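Local coordinates for protein putative modification methylase (Thermus thermophilus, PDB 2ZIG) that probably transfers a methyl group from S-adenosyl-L-methionine to the exocyclic N4 of cytosines in DNA, as a site-specific modification methylase, at residues L43-P48 / G247-A252; R78-V83 / G91-V96; R180-E185 / F232-D237; H198-Q203 / A225-R230. All blocks are in the same frame, centred on the assembly; numbering follows the deposited sequence.

Contact 1. Residues L43-P48 / G247-A252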
# COMPACT_ATOMS: atom_id res chain seq x y z
N LEU B 43 -1.00 -16.58 15.10
CA LEU B 43 -0.55 -15.85 13.92
C LEU B 43 -1.03 -16.51 12.65
O LEU B 43 -1.11 -17.73 12.57
CB LEU B 43 0.98 -15.80 13.89
CG LEU B 43 1.66 -15.33 12.60
CD1 LEU B 43 1.32 -13.86 12.36
CD2 LEU B 43 3.17 -15.51 12.70
N VAL B 44 -1.34 -15.69 11.65
CA VAL B 44 -1.76 -16.18 10.35
C VAL B 44 -0.87 -15.54 9.27
O VAL B 44 -0.71 -14.33 9.22
CB VAL B 44 -3.23 -15.81 10.04
CG1 VAL B 44 -3.61 -16.31 8.65
CG2 VAL B 44 -4.15 -16.40 11.09
N VAL B 45 -0.27 -16.36 8.42
CA VAL B 45 0.54 -15.83 7.33
C VAL B 45 -0.03 -16.48 6.09
O VAL B 45 -0.14 -17.71 6.01
CB VAL B 45 2.02 -16.22 7.46
CG1 VAL B 45 2.81 -15.71 6.24
CG2 VAL B 45 2.58 -15.64 8.74
N THR B 46 -0.42 -15.67 5.11
CA THR B 46 -0.99 -16.25 3.91
C THR B 46 -1.02 -15.30 2.73
O THR B 46 -0.79 -14.10 2.85
CB THR B 46 -2.43 -16.74 4.18
OG1 THR B 46 -2.93 -17.44 3.03
CG2 THR B 46 -3.34 -15.56 4.49
N SER B 47 -1.33 -15.87 1.57
CA SER B 47 -1.44 -15.11 0.34
C SER B 47 -2.79 -15.47 -0.26
O SER B 47 -3.13 -16.65 -0.40
CB SER B 47 -0.32 -15.52 -0.61
OG SER B 47 -0.32 -14.71 -1.77
N PRO B 48 -3.60 -14.45 -0.61
CA PRO B 48 -4.91 -14.73 -1.20
C PRO B 48 -4.75 -15.53 -2.49
O PRO B 48 -3.88 -15.25 -3.30
CB PRO B 48 -5.50 -13.34 -1.41
CG PRO B 48 -4.28 -12.48 -1.60
CD PRO B 48 -3.32 -13.01 -0.57
N GLY B 247 2.06 -25.53 1.10
CA GLY B 247 2.46 -25.46 2.49
C GLY B 247 3.67 -24.66 2.94
O GLY B 247 4.23 -24.94 4.00
N THR B 248 4.07 -23.66 2.17
CA THR B 248 5.22 -22.84 2.51
C THR B 248 5.15 -22.37 3.97
O THR B 248 6.10 -22.53 4.73
CB THR B 248 5.30 -21.59 1.61
OG1 THR B 248 5.23 -21.99 0.25
CG2 THR B 248 6.62 -20.84 1.84
N THR B 249 4.00 -21.82 4.35
CA THR B 249 3.84 -21.31 5.70
C THR B 249 3.88 -22.40 6.77
O THR B 249 4.44 -22.20 7.84
CB THR B 249 2.54 -20.53 5.84
OG1 THR B 249 2.51 -19.49 4.85
CG2 THR B 249 2.44 -19.91 7.23
N LEU B 250 3.28 -23.55 6.48
CA LEU B 250 3.27 -24.67 7.42
C LEU B 250 4.72 -25.10 7.63
O LEU B 250 5.14 -25.36 8.75
CB LEU B 250 2.47 -25.84 6.83
CG LEU B 250 0.93 -25.88 6.92
CD1 LEU B 250 0.34 -24.52 7.17
CD2 LEU B 250 0.39 -26.49 5.64
N ILE B 251 5.48 -25.18 6.55
CA ILE B 251 6.88 -25.57 6.60
C ILE B 251 7.71 -24.58 7.41
O ILE B 251 8.49 -24.98 8.27
CB ILE B 251 7.45 -25.70 5.18
CG1 ILE B 251 6.75 -26.86 4.47
CG2 ILE B 251 8.95 -25.88 5.21
CD1 ILE B 251 7.15 -27.01 3.01
N ALA B 252 7.54 -23.29 7.14
CA ALA B 252 8.26 -22.24 7.85
C ALA B 252 7.94 -22.33 9.34
O ALA B 252 8.82 -22.20 10.18
CB ALA B 252 7.86 -20.87 7.32

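Contact 2. Residues R78-V83 / G91-V96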
# COMPACT_ATOMS: atom_id res chain seq x y z
N ARG B 78 -15.05 -13.28 4.21
CA ARG B 78 -15.64 -14.32 5.04
C ARG B 78 -14.54 -15.13 5.72
O ARG B 78 -14.75 -15.72 6.79
CB ARG B 78 -16.52 -15.23 4.19
CG ARG B 78 -17.85 -14.60 3.79
CD ARG B 78 -18.71 -15.62 3.06
NE ARG B 78 -18.02 -16.16 1.90
CZ ARG B 78 -18.47 -17.17 1.15
NH1 ARG B 78 -19.63 -17.75 1.44
NH2 ARG B 78 -17.76 -17.59 0.11
N VAL B 79 -13.37 -15.16 5.09
CA VAL B 79 -12.22 -15.87 5.65
C VAL B 79 -11.59 -15.00 6.74
O VAL B 79 -11.28 -15.49 7.83
CB VAL B 79 -11.17 -16.16 4.56
CG1 VAL B 79 -9.94 -16.81 5.18
CG2 VAL B 79 -11.77 -17.06 3.50
N TRP B 80 -11.41 -13.72 6.45
CA TRP B 80 -10.81 -12.79 7.41
C TRP B 80 -11.68 -12.75 8.68
O TRP B 80 -11.16 -12.57 9.79
CB TRP B 80 -10.69 -11.37 6.81
CG TRP B 80 -9.99 -11.27 5.46
CD1 TRP B 80 -10.28 -10.38 4.46
CD2 TRP B 80 -8.88 -12.05 4.98
NE1 TRP B 80 -9.44 -10.57 3.40
CE2 TRP B 80 -8.57 -11.58 3.68
CE3 TRP B 80 -8.13 -13.11 5.51
CZ2 TRP B 80 -7.54 -12.13 2.91
CZ3 TRP B 80 -7.10 -13.65 4.75
CH2 TRP B 80 -6.81 -13.16 3.46
N ARG B 81 -12.99 -12.90 8.51
CA ARG B 81 -13.92 -12.89 9.65
C ARG B 81 -13.62 -14.03 10.61
O ARG B 81 -13.56 -13.83 11.82
CB ARG B 81 -15.38 -13.01 9.21
CG ARG B 81 -16.02 -11.72 8.77
CD ARG B 81 -17.54 -11.80 8.89
NE ARG B 81 -18.17 -10.58 8.38
CZ ARG B 81 -18.14 -10.21 7.10
NH1 ARG B 81 -17.52 -10.96 6.20
NH2 ARG B 81 -18.72 -9.07 6.73
N GLU B 82 -13.44 -15.23 10.07
CA GLU B 82 -13.12 -16.38 10.90
C GLU B 82 -11.74 -16.20 11.53
O GLU B 82 -11.53 -16.52 12.70
CB GLU B 82 -13.14 -17.68 10.08
CG GLU B 82 -14.53 -18.17 9.73
CD GLU B 82 -15.44 -18.26 10.95
OE1 GLU B 82 -15.03 -18.86 11.96
OE2 GLU B 82 -16.56 -17.71 10.89
N VAL B 83 -10.79 -15.68 10.74
CA VAL B 83 -9.45 -15.46 11.25
C VAL B 83 -9.51 -14.54 12.46
O VAL B 83 -8.87 -14.78 13.47
CB VAL B 83 -8.53 -14.79 10.18
CG1 VAL B 83 -7.24 -14.26 10.85
CG2 VAL B 83 -8.18 -15.81 9.10
N GLY B 91 -2.95 -11.13 18.58
CA GLY B 91 -2.40 -11.90 17.48
C GLY B 91 -2.65 -11.13 16.19
O GLY B 91 -3.40 -10.16 16.19
N ARG B 92 -2.05 -11.56 15.09
CA ARG B 92 -2.25 -10.83 13.86
C ARG B 92 -2.40 -11.67 12.61
O ARG B 92 -1.99 -12.84 12.57
CB ARG B 92 -1.12 -9.81 13.65
CG ARG B 92 0.27 -10.43 13.44
CD ARG B 92 1.32 -9.34 13.19
NE ARG B 92 1.53 -8.51 14.38
CZ ARG B 92 2.21 -7.37 14.39
NH1 ARG B 92 2.76 -6.90 13.27
NH2 ARG B 92 2.35 -6.70 15.52
N LEU B 93 -3.02 -11.07 11.61
CA LEU B 93 -3.21 -11.69 10.31
C LEU B 93 -2.25 -10.97 9.36
O LEU B 93 -2.36 -9.77 9.15
CB LEU B 93 -4.66 -11.51 9.86
CG LEU B 93 -5.00 -11.60 8.37
CD1 LEU B 93 -4.89 -13.02 7.86
CD2 LEU B 93 -6.40 -11.07 8.17
N VAL B 94 -1.29 -11.72 8.83
CA VAL B 94 -0.30 -11.16 7.91
C VAL B 94 -0.68 -11.64 6.51
O VAL B 94 -0.80 -12.85 6.29
CB VAL B 94 1.13 -11.65 8.24
CG1 VAL B 94 2.15 -10.96 7.34
CG2 VAL B 94 1.45 -11.35 9.69
N ILE B 95 -0.86 -10.71 5.58
CA ILE B 95 -1.25 -11.07 4.22
C ILE B 95 -0.26 -10.58 3.17
O ILE B 95 -0.05 -9.38 3.00
CB ILE B 95 -2.65 -10.51 3.90
CG1 ILE B 95 -3.64 -10.93 5.00
CG2 ILE B 95 -3.12 -11.03 2.57
CD1 ILE B 95 -5.01 -10.27 4.90
N VAL B 96 0.37 -11.52 2.46
CA VAL B 96 1.33 -11.19 1.42
C VAL B 96 0.53 -11.06 0.13
O VAL B 96 0.03 -12.05 -0.41
CB VAL B 96 2.39 -12.29 1.29
CG1 VAL B 96 3.40 -11.92 0.21
CG2 VAL B 96 3.08 -12.50 2.64

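Contact 3. Residues R180-E185 / F232-D237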
# COMPACT_ATOMS: atom_id res chain seq x y z
N ARG B 180 0.21 -9.75 24.29
CA ARG B 180 0.49 -11.18 24.36
C ARG B 180 1.24 -11.52 25.65
O ARG B 180 1.90 -10.66 26.24
CB ARG B 180 1.32 -11.57 23.13
CG ARG B 180 1.44 -13.05 22.88
CD ARG B 180 0.11 -13.67 22.48
NE ARG B 180 0.24 -15.11 22.36
CZ ARG B 180 0.92 -15.73 21.40
NH1 ARG B 180 1.54 -15.03 20.46
NH2 ARG B 180 1.00 -17.05 21.40
N LYS B 181 1.14 -12.77 26.10
CA LYS B 181 1.80 -13.20 27.33
C LYS B 181 2.39 -14.61 27.21
O LYS B 181 1.70 -15.61 27.44
CB LYS B 181 0.82 -13.15 28.50
CG LYS B 181 0.05 -11.83 28.61
CD LYS B 181 -0.85 -11.79 29.84
CE LYS B 181 -1.77 -10.58 29.82
NZ LYS B 181 -1.01 -9.31 29.63
N PRO B 182 3.68 -14.71 26.86
CA PRO B 182 4.37 -16.00 26.71
C PRO B 182 5.12 -16.43 27.96
O PRO B 182 5.31 -15.63 28.88
CB PRO B 182 5.31 -15.72 25.55
CG PRO B 182 5.77 -14.33 25.87
CD PRO B 182 4.50 -13.62 26.29
N THR B 183 5.55 -17.69 27.99
CA THR B 183 6.31 -18.21 29.13
C THR B 183 7.75 -17.74 28.99
O THR B 183 8.21 -17.41 27.90
CB THR B 183 6.31 -19.76 29.17
OG1 THR B 183 6.97 -20.28 28.01
CG2 THR B 183 4.88 -20.30 29.21
N GLN B 184 8.48 -17.70 30.11
CA GLN B 184 9.87 -17.27 30.08
C GLN B 184 10.67 -18.00 29.02
O GLN B 184 11.46 -17.39 28.30
CB GLN B 184 10.53 -17.48 31.44
CG GLN B 184 10.54 -16.25 32.33
CD GLN B 184 11.32 -15.10 31.72
OE1 GLN B 184 12.48 -15.24 31.35
NE2 GLN B 184 10.67 -13.94 31.63
N GLU B 185 10.48 -19.31 28.92
CA GLU B 185 11.23 -20.07 27.94
C GLU B 185 10.78 -19.70 26.53
O GLU B 185 11.55 -19.81 25.58
CB GLU B 185 11.06 -21.58 28.17
CG GLU B 185 9.69 -22.11 27.86
CD GLU B 185 9.69 -23.61 27.58
OE1 GLU B 185 8.59 -24.19 27.43
OE2 GLU B 185 10.79 -24.21 27.52
N PHE B 232 6.53 -12.64 14.48
CA PHE B 232 5.22 -12.45 15.07
C PHE B 232 4.54 -13.63 15.72
O PHE B 232 3.32 -13.74 15.67
CB PHE B 232 4.31 -11.82 14.01
CG PHE B 232 4.84 -10.51 13.48
CD1 PHE B 232 4.91 -9.39 14.31
CD2 PHE B 232 5.31 -10.42 12.17
CE1 PHE B 232 5.46 -8.19 13.84
CE2 PHE B 232 5.85 -9.22 11.69
CZ PHE B 232 5.93 -8.10 12.53
N SER B 233 5.33 -14.52 16.33
CA SER B 233 4.81 -15.67 17.06
C SER B 233 5.94 -16.15 17.95
O SER B 233 7.09 -15.76 17.77
CB SER B 233 4.38 -16.80 16.11
OG SER B 233 5.51 -17.50 15.62
N PHE B 234 5.60 -17.00 18.92
CA PHE B 234 6.59 -17.57 19.84
C PHE B 234 6.67 -19.07 19.63
O PHE B 234 5.73 -19.68 19.12
CB PHE B 234 6.17 -17.30 21.29
CG PHE B 234 6.25 -15.86 21.70
CD1 PHE B 234 7.47 -15.29 22.04
CD2 PHE B 234 5.10 -15.07 21.72
CE1 PHE B 234 7.55 -13.95 22.41
CE2 PHE B 234 5.17 -13.72 22.08
CZ PHE B 234 6.40 -13.16 22.43
N VAL B 235 7.80 -19.66 20.00
CA VAL B 235 7.96 -21.10 19.88
C VAL B 235 6.73 -21.71 20.57
O VAL B 235 6.31 -21.23 21.62
CB VAL B 235 9.24 -21.59 20.59
CG1 VAL B 235 9.33 -23.10 20.53
CG2 VAL B 235 10.46 -20.98 19.92
N GLY B 236 6.14 -22.74 19.97
CA GLY B 236 4.97 -23.34 20.57
C GLY B 236 3.63 -22.77 20.10
O GLY B 236 2.61 -23.45 20.21
N ASP B 237 3.63 -21.54 19.60
CA ASP B 237 2.39 -20.92 19.11
C ASP B 237 1.83 -21.66 17.90
O ASP B 237 2.52 -22.46 17.26
CB ASP B 237 2.62 -19.47 18.67
CG ASP B 237 2.85 -18.52 19.83
OD1 ASP B 237 2.62 -18.92 21.00
OD2 ASP B 237 3.25 -17.37 19.57

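Contact 4. Residues H198-Q203 / A225-R230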
# COMPACT_ATOMS: atom_id res chain seq x y z
N HIS B 198 17.29 -6.24 13.61
CA HIS B 198 17.42 -5.03 12.80
C HIS B 198 17.20 -5.30 11.32
O HIS B 198 16.67 -4.45 10.61
CB HIS B 198 18.77 -4.37 13.07
CG HIS B 198 18.87 -3.80 14.45
ND1 HIS B 198 18.01 -2.82 14.91
CD2 HIS B 198 19.66 -4.13 15.50
CE1 HIS B 198 18.27 -2.57 16.18
NE2 HIS B 198 19.26 -3.35 16.57
N ARG B 199 17.58 -6.48 10.86
CA ARG B 199 17.36 -6.83 9.47
C ARG B 199 15.87 -7.10 9.20
O ARG B 199 15.35 -6.68 8.17
CB ARG B 199 18.15 -8.08 9.10
CG ARG B 199 18.05 -8.46 7.63
CD ARG B 199 18.73 -9.79 7.39
NE ARG B 199 20.02 -9.83 8.08
CZ ARG B 199 20.53 -10.92 8.63
NH1 ARG B 199 19.85 -12.06 8.57
NH2 ARG B 199 21.71 -10.88 9.24
N PHE B 200 15.20 -7.78 10.12
CA PHE B 200 13.78 -8.11 9.95
C PHE B 200 12.81 -6.96 10.21
O PHE B 200 11.90 -6.71 9.40
CB PHE B 200 13.37 -9.26 10.87
CG PHE B 200 14.15 -10.52 10.68
CD1 PHE B 200 14.96 -10.70 9.57
CD2 PHE B 200 14.04 -11.55 11.61
CE1 PHE B 200 15.64 -11.89 9.38
CE2 PHE B 200 14.72 -12.74 11.43
CZ PHE B 200 15.52 -12.92 10.31
N PHE B 201 12.97 -6.29 11.34
CA PHE B 201 12.07 -5.21 11.69
C PHE B 201 12.38 -3.87 11.01
O PHE B 201 12.88 -2.94 11.64
CB PHE B 201 12.00 -5.02 13.21
CG PHE B 201 11.27 -6.13 13.91
CD1 PHE B 201 11.93 -7.29 14.29
CD2 PHE B 201 9.89 -6.04 14.14
CE1 PHE B 201 11.23 -8.36 14.88
CE2 PHE B 201 9.19 -7.10 14.72
CZ PHE B 201 9.86 -8.25 15.09
N ARG B 202 12.10 -3.82 9.72
CA ARG B 202 12.29 -2.62 8.92
C ARG B 202 11.12 -2.64 7.95
O ARG B 202 10.51 -3.69 7.76
CB ARG B 202 13.63 -2.65 8.18
CG ARG B 202 13.84 -3.86 7.31
CD ARG B 202 15.13 -3.70 6.53
NE ARG B 202 16.30 -3.66 7.40
CZ ARG B 202 17.30 -2.80 7.27
NH1 ARG B 202 18.33 -2.86 8.11
NH2 ARG B 202 17.27 -1.88 6.32
N GLN B 203 10.81 -1.51 7.33
CA GLN B 203 9.65 -1.48 6.45
C GLN B 203 9.86 -2.00 5.03
O GLN B 203 8.88 -2.24 4.32
CB GLN B 203 9.04 -0.07 6.43
CG GLN B 203 7.77 0.02 5.61
CD GLN B 203 6.82 1.13 6.06
OE1 GLN B 203 7.24 2.25 6.36
NE2 GLN B 203 5.54 0.82 6.09
N ALA B 225 8.48 -16.49 4.71
CA ALA B 225 7.55 -17.00 5.71
C ALA B 225 8.26 -17.24 7.04
O ALA B 225 7.72 -16.92 8.11
CB ALA B 225 6.90 -18.30 5.22
N GLU B 226 9.47 -17.78 6.99
CA GLU B 226 10.20 -18.05 8.23
C GLU B 226 10.47 -16.76 8.99
O GLU B 226 10.40 -16.73 10.21
CB GLU B 226 11.52 -18.77 7.94
CG GLU B 226 11.32 -20.15 7.38
CD GLU B 226 12.63 -20.81 7.02
OE1 GLU B 226 13.45 -20.16 6.34
OE2 GLU B 226 12.84 -21.98 7.40
N ARG B 227 10.77 -15.70 8.27
CA ARG B 227 11.04 -14.41 8.88
C ARG B 227 9.79 -13.91 9.62
O ARG B 227 9.88 -13.42 10.74
CB ARG B 227 11.48 -13.42 7.79
CG ARG B 227 12.09 -12.13 8.27
CD ARG B 227 12.70 -11.32 7.11
NE ARG B 227 13.96 -11.89 6.62
CZ ARG B 227 14.76 -11.28 5.73
NH1 ARG B 227 14.43 -10.09 5.23
NH2 ARG B 227 15.91 -11.85 5.38
N LEU B 228 8.63 -14.04 8.99
CA LEU B 228 7.38 -13.59 9.60
C LEU B 228 7.05 -14.40 10.86
O LEU B 228 6.69 -13.84 11.89
CB LEU B 228 6.24 -13.66 8.58
CG LEU B 228 6.42 -12.65 7.43
CD1 LEU B 228 5.42 -12.93 6.29
CD2 LEU B 228 6.24 -11.22 7.98
N VAL B 229 7.20 -15.72 10.77
CA VAL B 229 6.93 -16.58 11.91
C VAL B 229 7.81 -16.15 13.09
O VAL B 229 7.31 -15.96 14.20
CB VAL B 229 7.21 -18.07 11.59
CG1 VAL B 229 7.13 -18.91 12.86
CG2 VAL B 229 6.20 -18.58 10.57
N ARG B 230 9.10 -15.99 12.84
CA ARG B 230 10.03 -15.60 13.91
C ARG B 230 9.73 -14.23 14.50
O ARG B 230 10.00 -13.99 15.67
CB ARG B 230 11.47 -15.61 13.38
CG ARG B 230 11.92 -16.97 12.86
CD ARG B 230 13.36 -16.93 12.44
NE ARG B 230 14.22 -16.54 13.55
CZ ARG B 230 15.49 -16.17 13.42
NH1 ARG B 230 16.04 -16.13 12.21
NH2 ARG B 230 16.20 -15.84 14.49

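Contact 1. Residues L43-P48 / G247-A252
Thr249 presents both branches of its side chain to Val45, the methyl nearer the valine's CB and the hydroxyl nearer its carbonyl oxygen. With CG2 anti to its own backbone N, the methyl leans onto the flank of the valine, CG2 lying 3.7 Å from Val45 CB, the two side chains meeting at a slant. The hydroxyl branch stays beside the backbone N (chi1 -55°), which brings OG1 to 3.4 Å from Val45 O and 4.0 Å from Val45 CG1. That carbonyl is not the hydroxyl's hydrogen-bond partner; OG1 is bonded instead to OD2 of Asp241, whose OD1 takes Thr46 OG1. One carboxylate thus links strand 41-46 to the first turn of helix 248-255. The elements belong to the Rossmann-like methyltransferase fold: the strand runs into the SPPY signature (motif IV) of the amino-methyltransferases, and the helix follows the glycine-rich DPFAGTGT loop (motif I). Gly247, with a positive phi of 82°, is the N-cap, and Ile251 N bonds to Gly247 O at 2.9 Å. Thr248, just before Thr249 in the chain, binds S-adenosylmethionine. A valine in place of Thr249 would have no hydroxyl, and Asp241 would probably be left without this helix-side mate and freer to turn. Beside the contact, Val45 packs against Leu228 of helix 222-232.

Contact 2. Residues R78-V83 / G91-V96
Trp80 and Val83 on helix 66-86 pack against Leu93 and Ile95 on strand 91-97, with the axes of the two short segments 10.1 Å apart at their closest and running nearly antiparallel, at 153°. No hydrogen bond crosses the gap; the two elements meet through apolar contacts and a CH-pi contact. The indole of Trp80 does most of the reaching. Its CG stands beside the backbone N, anti to the carbonyl carbon (chi1 -53°), and from there the six-membered ring extends to the strand. Ile95 comes to meet it from the opposite direction: an extended CG1-CD1 arm sets the terminal methyl over one face, CD1 sitting 3.7 Å from the centroid of the Trp80 six-membered ring and 14° off its normal, which makes the CH-pi contact. Leu93 approaches the same indole at about a right angle. Its two methyls share the work, CD2 lying 3.8 Å from Trp80 CE3 and CD1 3.9 Å from Trp80 CZ3. The base of Leu93 is occupied as well, since Val83, three residues after Trp80 on the helix, rests its CG1 3.9 Å from Leu93 CB. Neighbours extend this apolar layer: Leu126 adjoins Trp80, Phe128 adjoins Leu93, and Val44 touches both Val83 and Leu93. Because strand 41-46 precedes the helix and lies parallel to strand 91-97 as its neighbour in the sheet, the packing is that of a beta-alpha-beta crossover, the building unit of the Rossmann-like methyltransferase domain, with the connecting helix laid on one face of the sheet.

Contact 3. Residues R180-E185 / F232-D237
Arg180 reaches past the ring of Phe234 to the carboxylate of Asp237. From CB the chain sets out with CG anti to the backbone N (chi1 -167°) and then bends (chi2 68°), so that CG lies 3.9 Å from Phe234 CE2 while CD carries the guanidinium onward. At the tip, NH1 stands at the edge of the Phe234 ring, near its plane and 3.8 Å from CD2, and donates to Asp237 OD2 at 3.0 Å. That bond is bent and reaches the oxygen from above the carboxylate plane. NH2 lies toward Asp237 OD1 and completes the salt bridge, although its exact place is doubtful. OD2 also accepts from the backbone N of Phe234 within the type II turn 234-237, in a bond modelled doubtfully short. A methionine replacing Arg180 would bring no charge, and Asp237 would probably lose its cationic mate, leaving the turn held to the 180-185 segment largely by Pro182. That proline covers a face of the Phe234 ring, CB 3.8 Å from its centroid in a CH-pi contact and CG 3.7 Å from Phe234 CZ. The contact thereby fastens the lead-in to helix 184-190 onto the loop joining helix 222-232 to strand 238-241. Gln186 and Ser190 of helix 184-190 bond to the backbone of Val235, while Pro159 of the second subunit packs on Phe234.

Contact 4. Residues H198-Q203 / A225-R230
At the C-terminal end of helix 194-200, where it packs against helix 222-232, the ring of Phe200 meets two arginines, Arg227 over a face and Arg230 at the edge. The CG of Arg227 is anti to the backbone N (chi1 -167°), and this lays the aliphatic chain along the ring, with CG 3.6 Å from the Phe200 centroid in a CH-pi contact. Further out, NE passes 3.2 Å from Phe200 CE1, and the guanidinium plane stays within 24° of the ring plane. Arg230 instead turns its guanidinium almost perpendicular to the ring, at 86°: NH1 stands at the ring's edge, 3.7 Å from Phe200 CE2, so the phenyl edge points into the guanidinium face. Arg199 adds a lighter touch, its CD 4.0 Å from Arg227 NH2. The positive ends nearby have their own mates. Asp207 forms a salt bridge with Arg227 NH1 and Glu195 with Arg199 NH2, while Trp256 makes a cation-pi contact with Arg230. After Phe200 the chain leaves the helix through an inverse gamma turn centred on Phe201. It then heads for strand 204-205, outermost in this chain's sheet; just before it Gln203 OE1 bonds to Glu166 N of the second subunit. Helix 222-232 meanwhile has helix 248-255 against it, through Ala225 and Glu226 on Ala252.

Contacts 1 and 2 lie in the buried core, contacts 3 and 4 nearer the periphery, and the chemistry follows the depth. Contact 2 is wholly apolar. Contact 1 adds a buried hydroxyl with its carboxylate partner. Contact 3 joins a salt bridge to aromatic packing, while the arginines of contact 4 pack on a ring and make their salt bridges outside it. Strands 41-46 and 91-97 are sheet neighbours, Val44 O and Val94 N probably hydrogen-bonding at 2.7 Å. Helix 222-232 serves contact 4, and the loop leaving it contact 3; Leu228 of that helix also packs on Val94 of contact 2. The second subunit reaches contacts 3 and 4, and contact 2 through Arg92, but not contact 1.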